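Local coordinates for transcriptional regulator (Saccharomonospora viridis, PDB 4KWA), which probably represses transcription as a TetR-family DNA-binding regulator, here a chain with choline bound in its C-terminal ligand-binding domain, at residues 10-15 / 32-37; 16-21 / 95-100. All coordinates share one frame; numbering follows the deposited sequence. Where two conformers were deposited one is given.

Contact 1: residues 10-15 / 32-37; sequences LETAWR and SELGTS. With EDO (1,2-ethanediol), chain D.
Thr-12 lays its methyl against the aliphatic part of Glu-33, CG2 to CG 3.4 Å, the two side chains lying alongside, oppositely directed. Its other branch turns to Leu-34: OG1 of Thr-12 lies 3.3 Å from CD2 of Leu-34, the side chains meeting tip to tip. The threonine torsion (chi1 -61°) sets OG1 beside its own backbone N, where it is hydrogen-bonded to the carbonyl O of Arg-8 one helical turn earlier; the buried hydroxyl is thus satisfied within its helix even though it also lies against the leucine methyl. This is the TetR-type DNA-binding domain: helix 2-20 packs against helix 27-34, the first helix of the predicted helix-turn-helix, just before Gly-35, with positive phi, opens the turn to helix 38-44. Nearer solvent, Arg-15 bends at chi3 and brings its guanidinium edge to Glu-33. The salt bridge from NH2 of Arg-15 to OE1 of Glu-33 is almost straight but weak at 3.3 Å, with guanidinium and carboxylate planes 24° apart. An ethanediol, probably from the crystallisation liquor, sits between the same groups: NE of Arg-15 donates to its O1 at 3.0 Å, and OE1 of Glu-33 lies 2.8 Å from that O1.

Contact 2: residues 16-21 / 95-100; sequences LIARRG and LRDEWS. With CHT (choline ion), chain E.
Ala-18 presses its methyl onto the helix carrying Asp-97, with its CB 3.6 Å from both CB and the backbone O of Asp-97. Beside it CB of Ser-100 lies 3.4 Å from the carbonyl O of Ala-18. The small side chains of Ala-18 and Ser-100 allow the axes of segments 16-20 and 95-100 to approach to 8.3 Å while crossing at 79°; the CA atoms of these two residues are 5.1 Å apart. Just past this close crossing, Gln-104 NE2 is hydrogen-bonded to the carbonyl oxygens of both Ile-17 and Ser-100, a polar tie between the helices. The outer side is looser and charged. Arg-19, its chain extended from CG to NE, reaches back from an exposed position and grips Asp-97 side-on with two nitrogens. NH1 of Arg-19 meets the syn lone pair of OD2 of Asp-97 at 2.7 Å, while NE approaches that same oxygen from 29° outside the carboxylate plane; the NE bond to OD1 is weak. On the far side of helix 94-109, one face of Trp-99 lies under choline, ring atom CE2 being 3.7 Å from methyl carbon C7. The crossing joins helix 2-20 of the DNA-binding domain to a helix that lines the choline pocket, the interdomain junction of TetR-family regulators.

Helix 2-20 serves both contacts, presenting successive turns to different partners. Contact 1 stays inside the DNA-binding domain, its centre about 21 Å from the centre of the chain, and relies on one buried threonine with a weak, outlying ion pair. Contact 2, its centre about 11 Å from the centre of the chain, joins this domain to the ligand-binding part through close backbone packing and a stronger, two-nitrogen salt bridge. Each is only partly buried, with its arginine towards the outer side. The two meet where Trp-14 CZ2 packs 3.9 Å from Glu-98 CG. Helix 2-20 thus stands between the predicted helix-turn-helix and helix 94-109, which contributes Trp-99 to the choline pocket, a plausible route for coupling the two.

Contact 1: residues 10-15 / 32-37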
ATOM      1  N   LEU A  10     -11.356 -20.962  -7.966  1.00 28.83           N
ATOM      2  CA  LEU A  10     -11.095 -19.544  -7.697  1.00 29.42           C
ATOM      3  C   LEU A  10     -11.376 -19.103  -6.319  1.00 24.50           C
ATOM      4  O   LEU A  10     -10.621 -18.340  -5.744  1.00 29.87           O
ATOM      5  CB  LEU A  10     -11.850 -18.661  -8.694  1.00 31.05           C
ATOM      6  CG  LEU A  10     -11.392 -18.800 -10.125  1.00 32.95           C
ATOM      7  CD1 LEU A  10     -12.311 -17.947 -10.964  1.00 36.75           C
ATOM      8  CD2 LEU A  10      -9.955 -18.417 -10.322  1.00 34.85           C
ATOM      9  N   GLU A  11     -12.445 -19.612  -5.748  1.00 29.05           N
ATOM     10  CA  GLU A  11     -12.774 -19.261  -4.346  1.00 29.42           C
ATOM     11  C   GLU A  11     -11.724 -19.759  -3.375  1.00 29.80           C
ATOM     12  O   GLU A  11     -11.280 -19.007  -2.489  1.00 31.50           O
ATOM     13  CB  GLU A  11     -14.122 -19.826  -3.975  1.00 37.47           C
ATOM     14  CG  GLU A  11     -14.639 -19.209  -2.690  1.00 49.45           C
ATOM     15  CD  GLU A  11     -16.156 -19.368  -2.538  1.00 59.71           C
ATOM     16  OE1 GLU A  11     -16.787 -19.950  -3.453  1.00 70.58           O
ATOM     17  OE2 GLU A  11     -16.726 -18.861  -1.539  1.00 80.59           O
ATOM     18  N   THR A  12     -11.298 -20.983  -3.586  1.00 30.58           N
ATOM     19  CA  THR A  12     -10.246 -21.619  -2.787  1.00 32.16           C
ATOM     20  C   THR A  12      -8.909 -20.872  -2.987  1.00 29.10           C
ATOM     21  O   THR A  12      -8.242 -20.488  -1.978  1.00 24.23           O
ATOM     22  CB  THR A  12     -10.165 -23.148  -3.075  1.00 31.77           C
ATOM     23  OG1 THR A  12     -11.396 -23.780  -2.727  1.00 41.70           O
ATOM     24  CG2 THR A  12      -9.080 -23.776  -2.320  1.00 31.99           C
ATOM     25  N   ALA A  13      -8.506 -20.666  -4.264  1.00 29.09           N
ATOM     26  CA  ALA A  13      -7.262 -19.900  -4.551  1.00 31.68           C
ATOM     27  C   ALA A  13      -7.219 -18.532  -3.926  1.00 29.73           C
ATOM     28  O   ALA A  13      -6.184 -18.158  -3.356  1.00 27.10           O
ATOM     29  CB  ALA A  13      -6.969 -19.827  -6.044  1.00 29.42           C
ATOM     30  N   TRP A  14      -8.342 -17.776  -3.947  1.00 27.40           N
ATOM     31  CA  TRP A  14      -8.401 -16.442  -3.336  1.00 31.08           C
ATOM     32  C   TRP A  14      -8.067 -16.415  -1.867  1.00 24.28           C
ATOM     33  O   TRP A  14      -7.185 -15.671  -1.399  1.00 24.34           O
ATOM     34  CB  TRP A  14      -9.804 -15.827  -3.510  1.00 29.78           C
ATOM     35  CG  TRP A  14      -9.924 -14.401  -2.966  1.00 33.12           C
ATOM     36  CD1 TRP A  14     -10.446 -13.971  -1.734  1.00 37.91           C
ATOM     37  CD2 TRP A  14      -9.531 -13.213  -3.670  1.00 35.42           C
ATOM     38  NE1 TRP A  14     -10.340 -12.588  -1.663  1.00 40.05           N
ATOM     39  CE2 TRP A  14      -9.816 -12.109  -2.843  1.00 45.22           C
ATOM     40  CE3 TRP A  14      -8.949 -12.993  -4.910  1.00 37.88           C
ATOM     41  CZ2 TRP A  14      -9.545 -10.775  -3.233  1.00 37.95           C
ATOM     42  CZ3 TRP A  14      -8.686 -11.658  -5.320  1.00 42.23           C
ATOM     43  CH2 TRP A  14      -9.003 -10.560  -4.461  1.00 45.88           C
ATOM     44  N   ARG A  15      -8.682 -17.360  -1.156  1.00 27.10           N
ATOM     45  CA  ARG A  15      -8.481 -17.524   0.270  1.00 30.58           C
ATOM     46  C   ARG A  15      -7.043 -17.951   0.646  1.00 27.07           C
ATOM     47  O   ARG A  15      -6.421 -17.342   1.539  1.00 27.69           O
ATOM     48  CB  ARG A  15      -9.559 -18.465   0.815  1.00 27.15           C
ATOM     49  CG  ARG A  15      -9.516 -18.646   2.335  1.00 31.15           C
ATOM     50  CD  ARG A  15     -10.571 -19.549   2.866  1.00 31.45           C
ATOM     51  NE  ARG A  15     -10.729 -20.833   2.200  1.00 35.34           N
ATOM     52  CZ  ARG A  15     -11.668 -21.014   1.290  1.00 32.58           C
ATOM     53  NH1 ARG A  15     -12.426 -19.979   0.958  1.00 47.89           N
ATOM     54  NH2 ARG A  15     -11.799 -22.139   0.676  1.00 37.09           N
ATOM     55  N   SER A  32      -5.563 -30.175  -3.087  1.00 35.25           N
ATOM     56  CA  SER A  32      -5.798 -30.898  -1.815  1.00 36.65           C
ATOM     57  C   SER A  32      -7.023 -30.394  -1.075  1.00 30.35           C
ATOM     58  O   SER A  32      -7.794 -31.145  -0.440  1.00 32.69           O
ATOM     59  CB  SER A  32      -4.617 -30.692  -0.851  1.00 42.87           C
ATOM     60  OG  SER A  32      -3.571 -31.525  -1.270  1.00 47.84           O
ATOM     61  N   GLU A  33      -7.161 -29.114  -1.060  1.00 29.43           N
ATOM     62  CA  GLU A  33      -8.256 -28.492  -0.361  1.00 34.24           C
ATOM     63  C   GLU A  33      -9.579 -28.860  -0.958  1.00 33.78           C
ATOM     64  O   GLU A  33     -10.601 -28.974  -0.254  1.00 36.55           O
ATOM     65  CB  GLU A  33      -8.055 -27.009  -0.472  1.00 38.70           C
ATOM     66  CG  GLU A  33      -9.154 -26.150   0.091  1.00 44.73           C
ATOM     67  CD  GLU A  33      -8.765 -25.354   1.262  1.00 50.59           C
ATOM     68  OE1 GLU A  33      -9.610 -24.475   1.533  1.00 67.27           O
ATOM     69  OE2 GLU A  33      -7.680 -25.590   1.863  1.00 53.63           O
ATOM     70  N   LEU A  34      -9.622 -28.946  -2.266  1.00 32.77           N
ATOM     71  CA  LEU A  34     -10.865 -29.326  -3.018  1.00 36.53           C
ATOM     72  C   LEU A  34     -11.056 -30.767  -3.461  1.00 37.50           C
ATOM     73  O   LEU A  34     -12.148 -31.130  -3.876  1.00 39.02           O
ATOM     74  CB  LEU A  34     -10.938 -28.492  -4.294  1.00 38.15           C
ATOM     75  CG  LEU A  34     -11.112 -27.014  -4.160  1.00 38.11           C
ATOM     76  CD1 LEU A  34     -10.744 -26.414  -5.481  1.00 41.68           C
ATOM     77  CD2 LEU A  34     -12.531 -26.672  -3.777  1.00 46.28           C
ATOM     78  N   GLY A  35     -10.023 -31.602  -3.427  1.00 41.39           N
ATOM     79  CA  GLY A  35     -10.138 -33.028  -3.831  1.00 42.81           C
ATOM     80  C   GLY A  35     -10.079 -33.165  -5.334  1.00 50.40           C
ATOM     81  O   GLY A  35     -10.734 -33.982  -5.945  1.00 49.59           O
ATOM     82  N   THR A  36      -9.297 -32.337  -5.981  1.00 43.13           N
ATOM     83  CA  THR A  36      -9.240 -32.453  -7.444  1.00 48.99           C
ATOM     84  C   THR A  36      -7.816 -32.820  -7.795  1.00 50.69           C
ATOM     85  O   THR A  36      -7.022 -33.167  -6.907  1.00 47.74           O
ATOM     86  CB  THR A  36      -9.722 -31.171  -8.129  1.00 53.20           C
ATOM     87  OG1 THR A  36     -10.896 -30.711  -7.469  1.00 61.07           O
ATOM     88  CG2 THR A  36     -10.066 -31.424  -9.607  1.00 57.49           C
ATOM     89  N   SER A  37      -7.515 -32.828  -9.089  1.00 47.36           N
ATOM     90  CA  SER A  37      -6.189 -33.143  -9.536  1.00 45.76           C
ATOM     91  C   SER A  37      -5.496 -31.867  -9.938  1.00 36.97           C
ATOM     92  O   SER A  37      -6.106 -30.787 -10.208  1.00 37.48           O
ATOM     93  CB  SER A  37      -6.249 -34.135 -10.704  1.00 42.65           C
ATOM     94  OG  SER A  37      -7.069 -33.625 -11.765  1.00 42.87           O
TER
HETATM   95  C1  EDO D 302      -7.956 -21.696   4.378  1.00 44.15           C
HETATM   96  O1  EDO D 302      -8.604 -22.580   3.308  1.00 44.27           O
HETATM   97  C2  EDO D 302      -6.795 -20.802   3.920  1.00 46.20           C
HETATM   98  O2  EDO D 302      -5.433 -20.905   4.487  1.00 47.52           O

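Contact 2: residues 16-21 / 95-100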
ATOM      1  N   LEU A  16      -6.495 -18.888  -0.132  1.00 27.95           N
ATOM      2  CA  LEU A  16      -5.134 -19.328   0.071  1.00 31.61           C
ATOM      3  C   LEU A  16      -4.113 -18.215  -0.230  1.00 25.51           C
ATOM      4  O   LEU A  16      -3.160 -18.003   0.535  1.00 30.21           O
ATOM      5  CB  LEU A  16      -4.880 -20.596  -0.732  1.00 29.97           C
ATOM      6  CG  LEU A  16      -5.638 -21.884  -0.396  1.00 27.20           C
ATOM      7  CD1 LEU A  16      -5.219 -23.054  -1.308  1.00 28.72           C
ATOM      8  CD2 LEU A  16      -5.340 -22.176   1.081  1.00 33.83           C
ATOM      9  N   ILE A  17      -4.367 -17.490  -1.285  1.00 26.85           N
ATOM     10  CA  ILE A  17      -3.495 -16.387  -1.701  1.00 28.32           C
ATOM     11  C   ILE A  17      -3.540 -15.287  -0.592  1.00 25.84           C
ATOM     12  O   ILE A  17      -2.535 -14.743  -0.208  1.00 28.08           O
ATOM     13  CB  ILE A  17      -3.961 -15.841  -3.067  1.00 30.54           C
ATOM     14  CG1 ILE A  17      -3.590 -16.827  -4.181  1.00 28.86           C
ATOM     15  CG2 ILE A  17      -3.305 -14.467  -3.352  1.00 34.83           C
ATOM     16  CD1 ILE A  17      -4.269 -16.613  -5.508  1.00 30.69           C
ATOM     17  N   ALA A  18      -4.725 -14.999  -0.083  1.00 30.08           N
ATOM     18  CA  ALA A  18      -4.887 -14.020   1.003  1.00 29.72           C
ATOM     19  C   ALA A  18      -4.167 -14.383   2.258  1.00 32.52           C
ATOM     20  O   ALA A  18      -3.433 -13.590   2.877  1.00 28.39           O
ATOM     21  CB  ALA A  18      -6.362 -13.863   1.290  1.00 28.19           C
ATOM     22  N   ARG A  19      -4.325 -15.640   2.675  1.00 29.38           N
ATOM     23  CA  ARG A  19      -3.776 -16.023   3.980  1.00 31.84           C
ATOM     24  C   ARG A  19      -2.351 -16.530   3.995  1.00 35.14           C
ATOM     25  O   ARG A  19      -1.681 -16.476   5.037  1.00 33.58           O
ATOM     26  CB  ARG A  19      -4.745 -17.050   4.570  1.00 31.85           C
ATOM     27  CG  ARG A  19      -6.110 -16.430   4.593  1.00 37.52           C
ATOM     28  CD  ARG A  19      -7.122 -17.230   5.352  1.00 41.78           C
ATOM     29  NE  ARG A  19      -8.393 -16.571   5.234  1.00 34.81           N
ATOM     30  CZ  ARG A  19      -9.535 -17.048   5.742  1.00 40.96           C
ATOM     31  NH1 ARG A  19     -10.672 -16.408   5.552  1.00 39.02           N
ATOM     32  NH2 ARG A  19      -9.548 -18.186   6.399  1.00 46.35           N
ATOM     33  N   ARG A  20      -1.855 -16.988   2.856  1.00 27.60           N
ATOM     34  CA  ARG A  20      -0.511 -17.544   2.765  1.00 28.15           C
ATOM     35  C   ARG A  20       0.467 -16.801   1.876  1.00 29.86           C
ATOM     36  O   ARG A  20       1.678 -16.996   2.022  1.00 30.48           O
ATOM     37  CB  ARG A  20      -0.617 -19.011   2.276  1.00 32.61           C
ATOM     38  CG  ARG A  20      -1.472 -19.961   3.145  1.00 43.24           C
ATOM     39  CD  ARG A  20      -1.181 -21.431   2.750  1.00 42.51           C
ATOM     40  NE  ARG A  20      -2.269 -22.371   3.007  1.00 54.43           N
ATOM     41  CZ  ARG A  20      -2.241 -23.670   2.670  1.00 47.44           C
ATOM     42  NH1 ARG A  20      -1.179 -24.199   2.100  1.00 54.68           N
ATOM     43  NH2 ARG A  20      -3.263 -24.451   2.957  1.00 60.92           N
ATOM     44  N   GLY A  21      -0.083 -15.990   0.978  1.00 27.62           N
ATOM     45  CA  GLY A  21       0.645 -15.260  -0.033  1.00 30.83           C
ATOM     46  C   GLY A  21       0.763 -16.053  -1.349  1.00 26.38           C
ATOM     47  O   GLY A  21       1.073 -17.282  -1.401  1.00 26.31           O
ATOM     48  N   LEU A  95     -13.389  -9.224   3.956  1.00 31.39           N
ATOM     49  CA  LEU A  95     -12.782  -7.874   3.705  1.00 29.19           C
ATOM     50  C   LEU A  95     -11.273  -7.827   4.091  1.00 28.93           C
ATOM     51  O   LEU A  95     -10.442  -7.329   3.360  1.00 30.65           O
ATOM     52  CB  LEU A  95     -13.559  -6.795   4.322  1.00 30.19           C
ATOM     53  CG  LEU A  95     -15.035  -6.676   3.870  1.00 36.10           C
ATOM     54  CD1 LEU A  95     -15.662  -5.328   4.126  1.00 38.82           C
ATOM     55  CD2 LEU A  95     -15.319  -7.096   2.504  1.00 43.17           C
ATOM     56  N   ARG A  96     -10.919  -8.425   5.208  1.00 28.39           N
ATOM     57  CA  ARG A  96      -9.476  -8.507   5.604  1.00 30.71           C
ATOM     58  C   ARG A  96      -8.688  -9.274   4.552  1.00 29.05           C
ATOM     59  O   ARG A  96      -7.604  -8.825   4.099  1.00 24.99           O
ATOM     60  CB  ARG A  96      -9.330  -9.190   6.955  1.00 29.95           C
ATOM     61  CG  ARG A  96      -7.895  -9.374   7.424  1.00 37.66           C
ATOM     62  CD  ARG A  96      -7.275  -8.041   7.722  1.00 42.62           C
ATOM     63  NE  ARG A  96      -6.007  -8.156   8.474  1.00 43.17           N
ATOM     64  CZ  ARG A  96      -5.773  -7.734   9.714  1.00 36.40           C
ATOM     65  NH1 ARG A  96      -4.542  -7.871  10.213  1.00 44.68           N
ATOM     66  NH2 ARG A  96      -6.690  -7.106  10.463  1.00 42.31           N
ATOM     67  N   ASP A  97      -9.262 -10.381   4.055  1.00 34.83           N
ATOM     68  CA  ASP A  97      -8.602 -11.158   2.983  1.00 30.74           C
ATOM     69  C   ASP A  97      -8.457 -10.364   1.715  1.00 31.16           C
ATOM     70  O   ASP A  97      -7.435 -10.451   1.001  1.00 28.49           O
ATOM     71  CB  ASP A  97      -9.390 -12.435   2.715  1.00 37.77           C
ATOM     72  CG  ASP A  97      -9.230 -13.484   3.812  1.00 33.35           C
ATOM     73  OD1 ASP A  97      -8.374 -13.362   4.667  1.00 33.37           O
ATOM     74  OD2 ASP A  97     -10.042 -14.411   3.840  1.00 47.98           O
ATOM     75  N   GLU A  98      -9.506  -9.624   1.336  1.00 28.78           N
ATOM     76  CA  GLU A  98      -9.398  -8.806   0.153  1.00 26.40           C
ATOM     77  C   GLU A  98      -8.247  -7.839   0.281  1.00 27.19           C
ATOM     78  O   GLU A  98      -7.424  -7.734  -0.634  1.00 29.13           O
ATOM     79  CB  GLU A  98     -10.732  -8.122  -0.147  1.00 32.75           C
ATOM     80  CG  GLU A  98     -11.808  -9.114  -0.569  1.00 35.99           C
ATOM     81  CD  GLU A  98     -13.138  -8.431  -0.877  1.00 36.60           C
ATOM     82  OE1 GLU A  98     -13.255  -7.227  -0.651  1.00 38.39           O
ATOM     83  OE2 GLU A  98     -14.054  -9.065  -1.390  1.00 40.02           O
ATOM     84  N   TRP A  99      -8.113  -7.192   1.464  1.00 29.07           N
ATOM     85  CA  TRP A  99      -6.991  -6.334   1.658  1.00 26.21           C
ATOM     86  C   TRP A  99      -5.694  -7.058   1.460  1.00 27.68           C
ATOM     87  O   TRP A  99      -4.787  -6.521   0.843  1.00 29.56           O
ATOM     88  CB  TRP A  99      -7.045  -5.651   3.042  1.00 27.02           C
ATOM     89  CG  TRP A  99      -7.875  -4.386   3.076  1.00 23.97           C
ATOM     90  CD1 TRP A  99      -9.199  -4.284   3.195  1.00 24.60           C
ATOM     91  CD2 TRP A  99      -7.390  -3.042   2.839  1.00 24.89           C
ATOM     92  NE1 TRP A  99      -9.608  -2.956   3.103  1.00 26.78           N
ATOM     93  CE2 TRP A  99      -8.506  -2.170   2.893  1.00 26.43           C
ATOM     94  CE3 TRP A  99      -6.143  -2.496   2.584  1.00 26.31           C
ATOM     95  CZ2 TRP A  99      -8.396  -0.750   2.743  1.00 25.17           C
ATOM     96  CZ3 TRP A  99      -6.024  -1.069   2.452  1.00 25.55           C
ATOM     97  CH2 TRP A  99      -7.155  -0.214   2.539  1.00 26.10           C
ATOM     98  N   SER A 100      -5.600  -8.254   2.034  0.50 29.07           N
ATOM     99  CA  SER A 100      -4.388  -9.069   1.928  0.50 33.33           C
ATOM    100  C   SER A 100      -3.993  -9.276   0.475  0.50 31.27           C
ATOM    101  O   SER A 100      -2.811  -9.261   0.142  0.50 31.63           O
ATOM    102  CB  SER A 100      -4.553 -10.437   2.615  0.50 32.30           C
ATOM    103  OG  SER A 100      -4.745 -10.342   4.024  0.50 31.70           O
TER
HETATM  104  C4  CHT E 303      -9.302  -0.804  -3.931  1.00 66.80           C
HETATM  105  C5  CHT E 303      -9.905  -1.549  -2.739  1.00 47.08           C
HETATM  106  C6  CHT E 303      -7.800  -1.531  -1.434  1.00 47.78           C
HETATM  107  C7  CHT E 303      -9.811  -2.424  -0.515  1.00 57.00           C
HETATM  108  C8  CHT E 303      -9.544   0.004  -0.906  1.00 49.80           C
HETATM  109  O6  CHT E 303      -9.760  -1.486  -5.108  1.00 67.60           O
HETATM  110  N1  CHT E 303      -9.262  -1.360  -1.408  1.00 50.82           N